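Local coordinates for Thg1-like uncharacterized protein (Bacillus thuringiensis, PDB 4KGM) that probably adds nucleotides to the 5' ends of tRNA in the 3'-to-5' direction, as a Thg1-like polymerase, and binds ATP with magnesium, at residues R16-E21 / W92-L97; R22-V27 / L135-V140. One frame throughout, in Å; residues are numbered along the deposited sequence.

Contact 1. Residues R16-E21 / W92-L97; sequences RIKLPE and WFENNL. With PO4 (phosphate ion), chain J.
Asn95 holds both polar backbone atoms of Leu19, one with its carbonyl O and one with its side-chain amide. The carbonyl O takes the N-H of Leu19 at 2.8 Å, while ND2 reaches Leu19 O at 3.2 Å. In this second bond the oxygen lies in the plane of the amide, yet ND2 stands above the carbonyl plane, off the lone pairs. Water 2 joins ND2 to Pro20 O. Two residues on, the N-H of Leu97 donates almost straight to Ile17 O (2.8 Å, 169°), and Lys18 and Asn96 form a single beta bridge.

Beside these backbone bonds, Leu97 holds CG anti to its backbone N (chi1 -176°), which lays CD2 alongside Ile17 CG2 at 3.9 Å and sends CD1 across to Leu19 CD2. Lys18 runs extended over Glu94 O, its NZ ending in a long salt bridge, 3.7 Å from Glu94 OE1. Arg16, extended from CG to NE, carries its guanidinium to Asn96 ND2, which lies over the centre of one face, the two planes nearly perpendicular (82°). The guanidinium edge meets a phosphate, Arg16 NH2 to O4 2.6 Å, which Lys99 of the same chain and Arg131 of the second subunit also bind. Asn96 OD1 caps Lys99 N at the start of helix 97-119. Backbone bonds thus fix the loop against the helix start, beside a basic cluster between subunits that can hold an anion, here probably from the crystallisation liquor.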
loop_
_atom_site.group_PDB
_atom_site.type_symbol
_atom_site.label_atom_id
_atom_site.label_comp_id
_atom_site.label_asym_id
_atom_site.label_seq_id
_atom_site.Cartn_x
_atom_site.Cartn_y
_atom_site.Cartn_z
ATOM N N ARG A 16 -3.528 -0.460 7.013
ATOM C CA ARG A 16 -4.701 -1.314 6.923
ATOM C C ARG A 16 -4.994 -1.565 5.451
ATOM O O ARG A 16 -5.928 -1.007 4.877
ATOM C CB ARG A 16 -5.904 -0.668 7.607
ATOM C CG ARG A 16 -7.091 -1.602 7.757
ATOM C CD ARG A 16 -8.205 -0.968 8.570
ATOM N NE ARG A 16 -9.271 -1.926 8.838
ATOM C CZ ARG A 16 -9.265 -2.786 9.853
ATOM N NH1 ARG A 16 -8.245 -2.809 10.700
ATOM N NH2 ARG A 16 -10.277 -3.627 10.019
ATOM N N ILE A 17 -4.175 -2.410 4.841
ATOM C CA ILE A 17 -4.261 -2.671 3.415
ATOM C C ILE A 17 -5.328 -3.716 3.113
ATOM O O ILE A 17 -5.441 -4.724 3.811
ATOM C CB ILE A 17 -2.890 -3.119 2.866
ATOM C CG1 ILE A 17 -1.827 -2.076 3.226
ATOM C CG2 ILE A 17 -2.951 -3.333 1.366
ATOM C CD1 ILE A 17 -0.433 -2.452 2.815
ATOM N N LYS A 18 -6.122 -3.460 2.079
ATOM C CA LYS A 18 -7.128 -4.416 1.640
ATOM C C LYS A 18 -6.954 -4.775 0.172
ATOM O O LYS A 18 -6.704 -3.909 -0.667
ATOM C CB LYS A 18 -8.540 -3.877 1.884
ATOM C CG LYS A 18 -8.965 -3.888 3.343
ATOM C CD LYS A 18 -10.433 -3.528 3.490
ATOM C CE LYS A 18 -10.916 -3.727 4.918
ATOM N NZ LYS A 18 -12.345 -3.340 5.077
ATOM N N LEU A 19 -7.078 -6.062 -0.131
ATOM C CA LEU A 19 -7.035 -6.530 -1.508
ATOM C C LEU A 19 -8.361 -6.218 -2.188
ATOM O O LEU A 19 -9.420 -6.340 -1.569
ATOM C CB LEU A 19 -6.776 -8.038 -1.550
ATOM C CG LEU A 19 -5.445 -8.545 -0.993
ATOM C CD1 LEU A 19 -5.473 -10.057 -0.842
ATOM C CD2 LEU A 19 -4.291 -8.121 -1.891
ATOM N N PRO A 20 -8.310 -5.804 -3.463
ATOM C CA PRO A 20 -9.543 -5.603 -4.229
ATOM C C PRO A 20 -10.341 -6.900 -4.289
ATOM O O PRO A 20 -9.755 -7.969 -4.449
ATOM C CB PRO A 20 -9.036 -5.207 -5.625
ATOM C CG PRO A 20 -7.592 -5.600 -5.654
ATOM C CD PRO A 20 -7.110 -5.468 -4.247
ATOM N N GLU A 21 -11.659 -6.797 -4.147
ATOM C CA GLU A 21 -12.525 -7.967 -4.059
ATOM C C GLU A 21 -12.884 -8.535 -5.429
ATOM O O GLU A 21 -12.463 -8.012 -6.461
ATOM C CB GLU A 21 -13.805 -7.619 -3.294
ATOM C CG GLU A 21 -13.570 -7.093 -1.883
ATOM C CD GLU A 21 -14.855 -6.663 -1.196
ATOM O OE1 GLU A 21 -15.942 -6.892 -1.764
ATOM O OE2 GLU A 21 -14.779 -6.088 -0.088
ATOM N N TRP A 92 -12.815 -13.381 3.187
ATOM C CA TRP A 92 -12.148 -13.753 4.425
ATOM C C TRP A 92 -11.467 -12.529 5.021
ATOM O O TRP A 92 -10.594 -11.933 4.390
ATOM C CB TRP A 92 -11.110 -14.846 4.161
ATOM C CG TRP A 92 -10.621 -15.523 5.404
ATOM C CD1 TRP A 92 -11.346 -15.795 6.528
ATOM C CD2 TRP A 92 -9.295 -16.003 5.655
ATOM N NE1 TRP A 92 -10.555 -16.421 7.460
ATOM C CE2 TRP A 92 -9.291 -16.560 6.949
ATOM C CE3 TRP A 92 -8.111 -16.018 4.910
ATOM C CZ2 TRP A 92 -8.151 -17.126 7.515
ATOM C CZ3 TRP A 92 -6.980 -16.579 5.473
ATOM C CH2 TRP A 92 -7.008 -17.126 6.764
ATOM N N PHE A 93 -11.886 -12.152 6.229
ATOM C CA PHE A 93 -11.373 -10.964 6.914
ATOM C C PHE A 93 -11.543 -9.691 6.080
ATOM O O PHE A 93 -10.792 -8.727 6.248
ATOM C CB PHE A 93 -9.902 -11.146 7.307
ATOM C CG PHE A 93 -9.676 -12.196 8.359
ATOM C CD1 PHE A 93 -10.513 -12.290 9.458
ATOM C CD2 PHE A 93 -8.620 -13.089 8.249
ATOM C CE1 PHE A 93 -10.301 -13.257 10.429
ATOM C CE2 PHE A 93 -8.405 -14.058 9.214
ATOM C CZ PHE A 93 -9.247 -14.141 10.305
ATOM N N GLU A 94 -12.529 -9.703 5.185
ATOM C CA GLU A 94 -12.802 -8.577 4.292
ATOM C C GLU A 94 -11.593 -8.225 3.427
ATOM O O GLU A 94 -11.363 -7.056 3.115
ATOM C CB GLU A 94 -13.270 -7.354 5.085
ATOM C CG GLU A 94 -14.506 -7.604 5.931
ATOM C CD GLU A 94 -14.767 -6.488 6.921
ATOM O OE1 GLU A 94 -13.788 -5.866 7.390
ATOM O OE2 GLU A 94 -15.949 -6.229 7.230
ATOM N N ASN A 95 -10.833 -9.250 3.047
ATOM C CA ASN A 95 -9.625 -9.090 2.235
ATOM C C ASN A 95 -8.542 -8.203 2.858
ATOM O O ASN A 95 -7.740 -7.600 2.146
ATOM C CB ASN A 95 -9.966 -8.628 0.813
ATOM C CG ASN A 95 -10.006 -9.777 -0.182
ATOM O OD1 ASN A 95 -10.049 -10.947 0.201
ATOM N ND2 ASN A 95 -9.985 -9.446 -1.469
ATOM N N ASN A 96 -8.524 -8.141 4.187
ATOM C CA ASN A 96 -7.461 -7.465 4.921
ATOM C C ASN A 96 -6.124 -8.181 4.720
ATOM O O ASN A 96 -5.969 -9.334 5.119
ATOM C CB ASN A 96 -7.816 -7.404 6.412
ATOM C CG ASN A 96 -6.793 -6.637 7.235
ATOM O OD1 ASN A 96 -5.612 -6.982 7.273
ATOM N ND2 ASN A 96 -7.251 -5.589 7.908
ATOM N N LEU A 97 -5.163 -7.489 4.115
ATOM C CA LEU A 97 -3.881 -8.094 3.753
ATOM C C LEU A 97 -3.130 -8.705 4.939
ATOM O O LEU A 97 -2.834 -9.898 4.938
ATOM C CB LEU A 97 -2.987 -7.082 3.030
ATOM C CG LEU A 97 -1.642 -7.609 2.515
ATOM C CD1 LEU A 97 -1.834 -8.577 1.349
ATOM C CD2 LEU A 97 -0.722 -6.468 2.117
HETATM P P PO4 J . -9.816 -5.374 13.392
HETATM O O1 PO4 J . -11.086 -5.249 14.199
HETATM O O2 PO4 J . -8.906 -4.211 13.713
HETATM O O3 PO4 J . -9.119 -6.670 13.736
HETATM O O4 PO4 J . -10.155 -5.369 11.920
HETATM O O HOH W 1 -3.576 -5.256 5.943
HETATM O O HOH W 2 -10.228 -10.472 -4.023
HETATM O O HOH W 3 -12.905 -5.119 1.586
#

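Contact 2. Residues R22-V27 / L135-V140; sequences RMPVIV and LPQDEV
Pro24 O accepts the N-H of Leu135 at 3.0 Å, the one hydrogen bond between 22-27 and 135-140. Proline has no N-H to give in return, and its ring does the packing instead: CB, CG and CD all lie against the carbonyl oxygen of Leu135, with CD nearest at 3.2 Å. The same ring meets Val140, whose CG2 comes to 3.7 Å from Pro24 CB, and the aliphatic CG of Gln137 approaches Pro24 CG at 4.1 Å. Leu135, Gln137 and Val140 all pack against this one proline.

The bond continues the pairing of strands 25-31 and 128-134, antiparallel neighbours in the sheet of the palm-like catalytic domain, where Ile26 bonds through its backbone to Gln133. Past Leu135 the chain leaves the sheet and turns, with Glu139 N bonded to Pro136 O at 3.0 Å, before Glu139 takes the N-cap position of helix 140-160.

Ile26 and Leu135 meet obliquely on the side of the sheet facing that helix. Ile26 has CG1 beside its backbone N (chi1 -66°), which brings this branch to 3.6 Å from Leu135 CD1; Tyr143 of the helix packs on both residues. Within the turn, Gln137 NE2 is bonded to Val237 O, while Asp138 forms a salt bridge with Arg22 of the fourth subunit.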
loop_
_atom_site.group_PDB
_atom_site.type_symbol
_atom_site.label_atom_id
_atom_site.label_comp_id
_atom_site.label_asym_id
_atom_site.label_seq_id
_atom_site.Cartn_x
_atom_site.Cartn_y
_atom_site.Cartn_z
ATOM N N ARG A 22 -13.670 -9.609 -5.413
ATOM C CA ARG A 22 -14.152 -10.273 -6.624
ATOM C C ARG A 22 -13.053 -10.653 -7.614
ATOM O O ARG A 22 -13.222 -10.510 -8.824
ATOM C CB ARG A 22 -15.237 -9.441 -7.316
ATOM C CG ARG A 22 -16.535 -9.352 -6.528
ATOM C CD ARG A 22 -17.667 -8.808 -7.383
ATOM N NE ARG A 22 -17.947 -9.671 -8.527
ATOM C CZ ARG A 22 -18.726 -10.747 -8.477
ATOM N NH1 ARG A 22 -19.303 -11.096 -7.335
ATOM N NH2 ARG A 22 -18.928 -11.476 -9.566
ATOM N N MET A 23 -11.932 -11.139 -7.090
ATOM C CA MET A 23 -10.860 -11.665 -7.925
ATOM C C MET A 23 -10.020 -12.682 -7.148
ATOM O O MET A 23 -9.942 -12.609 -5.921
ATOM C CB MET A 23 -9.998 -10.530 -8.500
ATOM C CG MET A 23 -9.271 -9.685 -7.479
ATOM S SD MET A 23 -8.281 -8.407 -8.289
ATOM C CE MET A 23 -9.559 -7.492 -9.151
ATOM N N PRO A 24 -9.412 -13.649 -7.859
ATOM C CA PRO A 24 -8.634 -14.727 -7.235
ATOM C C PRO A 24 -7.578 -14.230 -6.253
ATOM O O PRO A 24 -6.830 -13.303 -6.563
ATOM C CB PRO A 24 -7.951 -15.394 -8.430
ATOM C CG PRO A 24 -8.885 -15.169 -9.559
ATOM C CD PRO A 24 -9.494 -13.814 -9.323
ATOM N N VAL A 25 -7.533 -14.849 -5.077
ATOM C CA VAL A 25 -6.518 -14.542 -4.074
ATOM C C VAL A 25 -5.610 -15.749 -3.844
ATOM O O VAL A 25 -6.086 -16.875 -3.690
ATOM C CB VAL A 25 -7.158 -14.119 -2.732
ATOM C CG1 VAL A 25 -6.123 -14.113 -1.618
ATOM C CG2 VAL A 25 -7.814 -12.753 -2.865
ATOM N N ILE A 26 -4.304 -15.508 -3.833
ATOM C CA ILE A 26 -3.332 -16.557 -3.554
ATOM C C ILE A 26 -2.582 -16.271 -2.257
ATOM O O ILE A 26 -2.055 -15.174 -2.064
ATOM C CB ILE A 26 -2.313 -16.700 -4.701
ATOM C CG1 ILE A 26 -3.005 -17.190 -5.973
ATOM C CG2 ILE A 26 -1.199 -17.657 -4.307
ATOM C CD1 ILE A 26 -3.547 -18.593 -5.863
ATOM N N VAL A 27 -2.543 -17.262 -1.371
ATOM C CA VAL A 27 -1.774 -17.164 -0.137
ATOM C C VAL A 27 -0.675 -18.221 -0.115
ATOM O O VAL A 27 -0.953 -19.413 -0.255
ATOM C CB VAL A 27 -2.664 -17.368 1.099
ATOM C CG1 VAL A 27 -1.825 -17.308 2.369
ATOM C CG2 VAL A 27 -3.772 -16.326 1.135
ATOM N N LEU A 135 -4.588 -12.327 -8.275
ATOM C CA LEU A 135 -4.189 -12.744 -9.609
ATOM C C LEU A 135 -5.370 -12.637 -10.554
ATOM O O LEU A 135 -6.504 -12.909 -10.166
ATOM C CB LEU A 135 -3.685 -14.189 -9.598
ATOM C CG LEU A 135 -2.263 -14.462 -9.111
ATOM C CD1 LEU A 135 -1.961 -15.943 -9.219
ATOM C CD2 LEU A 135 -1.263 -13.662 -9.918
ATOM N N PRO A 136 -5.110 -12.232 -11.803
ATOM C CA PRO A 136 -6.163 -12.304 -12.819
ATOM C C PRO A 136 -6.523 -13.760 -13.086
ATOM O O PRO A 136 -5.688 -14.642 -12.878
ATOM C CB PRO A 136 -5.513 -11.665 -14.052
ATOM C CG PRO A 136 -4.045 -11.707 -13.794
ATOM C CD PRO A 136 -3.872 -11.623 -12.315
ATOM N N GLN A 137 -7.753 -14.004 -13.529
ATOM C CA GLN A 137 -8.251 -15.360 -13.741
ATOM C C GLN A 137 -7.385 -16.203 -14.678
ATOM O O GLN A 137 -7.207 -17.400 -14.455
ATOM C CB GLN A 137 -9.692 -15.325 -14.253
ATOM C CG GLN A 137 -10.721 -14.937 -13.203
ATOM C CD GLN A 137 -12.127 -14.859 -13.767
ATOM O OE1 GLN A 137 -12.406 -14.063 -14.662
ATOM N NE2 GLN A 137 -13.021 -15.693 -13.247
ATOM N N ASP A 138 -6.843 -15.582 -15.721
ATOM C CA ASP A 138 -6.041 -16.320 -16.692
ATOM C C ASP A 138 -4.570 -16.425 -16.289
ATOM O O ASP A 138 -3.697 -16.628 -17.135
ATOM C CB ASP A 138 -6.185 -15.729 -18.102
ATOM C CG ASP A 138 -5.688 -14.293 -18.204
ATOM O OD1 ASP A 138 -5.870 -13.685 -19.279
ATOM O OD2 ASP A 138 -5.129 -13.762 -17.220
ATOM N N GLU A 139 -4.303 -16.280 -14.995
ATOM C CA GLU A 139 -2.947 -16.411 -14.478
ATOM C C GLU A 139 -2.891 -17.352 -13.280
ATOM O O GLU A 139 -1.812 -17.647 -12.764
ATOM C CB GLU A 139 -2.369 -15.042 -14.108
ATOM C CG GLU A 139 -2.003 -14.165 -15.300
ATOM C CD GLU A 139 -0.639 -14.488 -15.880
ATOM O OE1 GLU A 139 -0.283 -15.683 -15.957
ATOM O OE2 GLU A 139 0.085 -13.541 -16.255
ATOM N N VAL A 140 -4.054 -17.825 -12.845
ATOM C CA VAL A 140 -4.128 -18.717 -11.693
ATOM C C VAL A 140 -3.501 -20.072 -12.005
ATOM O O VAL A 140 -2.687 -20.579 -11.235
ATOM C CB VAL A 140 -5.577 -18.917 -11.215
ATOM C CG1 VAL A 140 -5.609 -19.814 -9.983
ATOM C CG2 VAL A 140 -6.223 -17.574 -10.917
#

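How the contacts relate
Along the chain the two contacts interlock: 16-21 and 22-27 follow directly on each other, then come 92-97 and 135-140, so one continuous stretch leading into strand 25-31 serves both. Their centres lie 14 Å apart on the same side of the chain's centre. Contact 1 joins that stretch to the start of helix 97-119, and contact 2 joins it to the turn between strand 128-134 and helix 140-160. Val25 links them, its CG2 lying 4.1 Å from Leu19 CD1. The entry to strand 25-31 is therefore tied to the starts of two helices. Both contacts also touch the second subunit, placing this junction within the tetramer's interfaces.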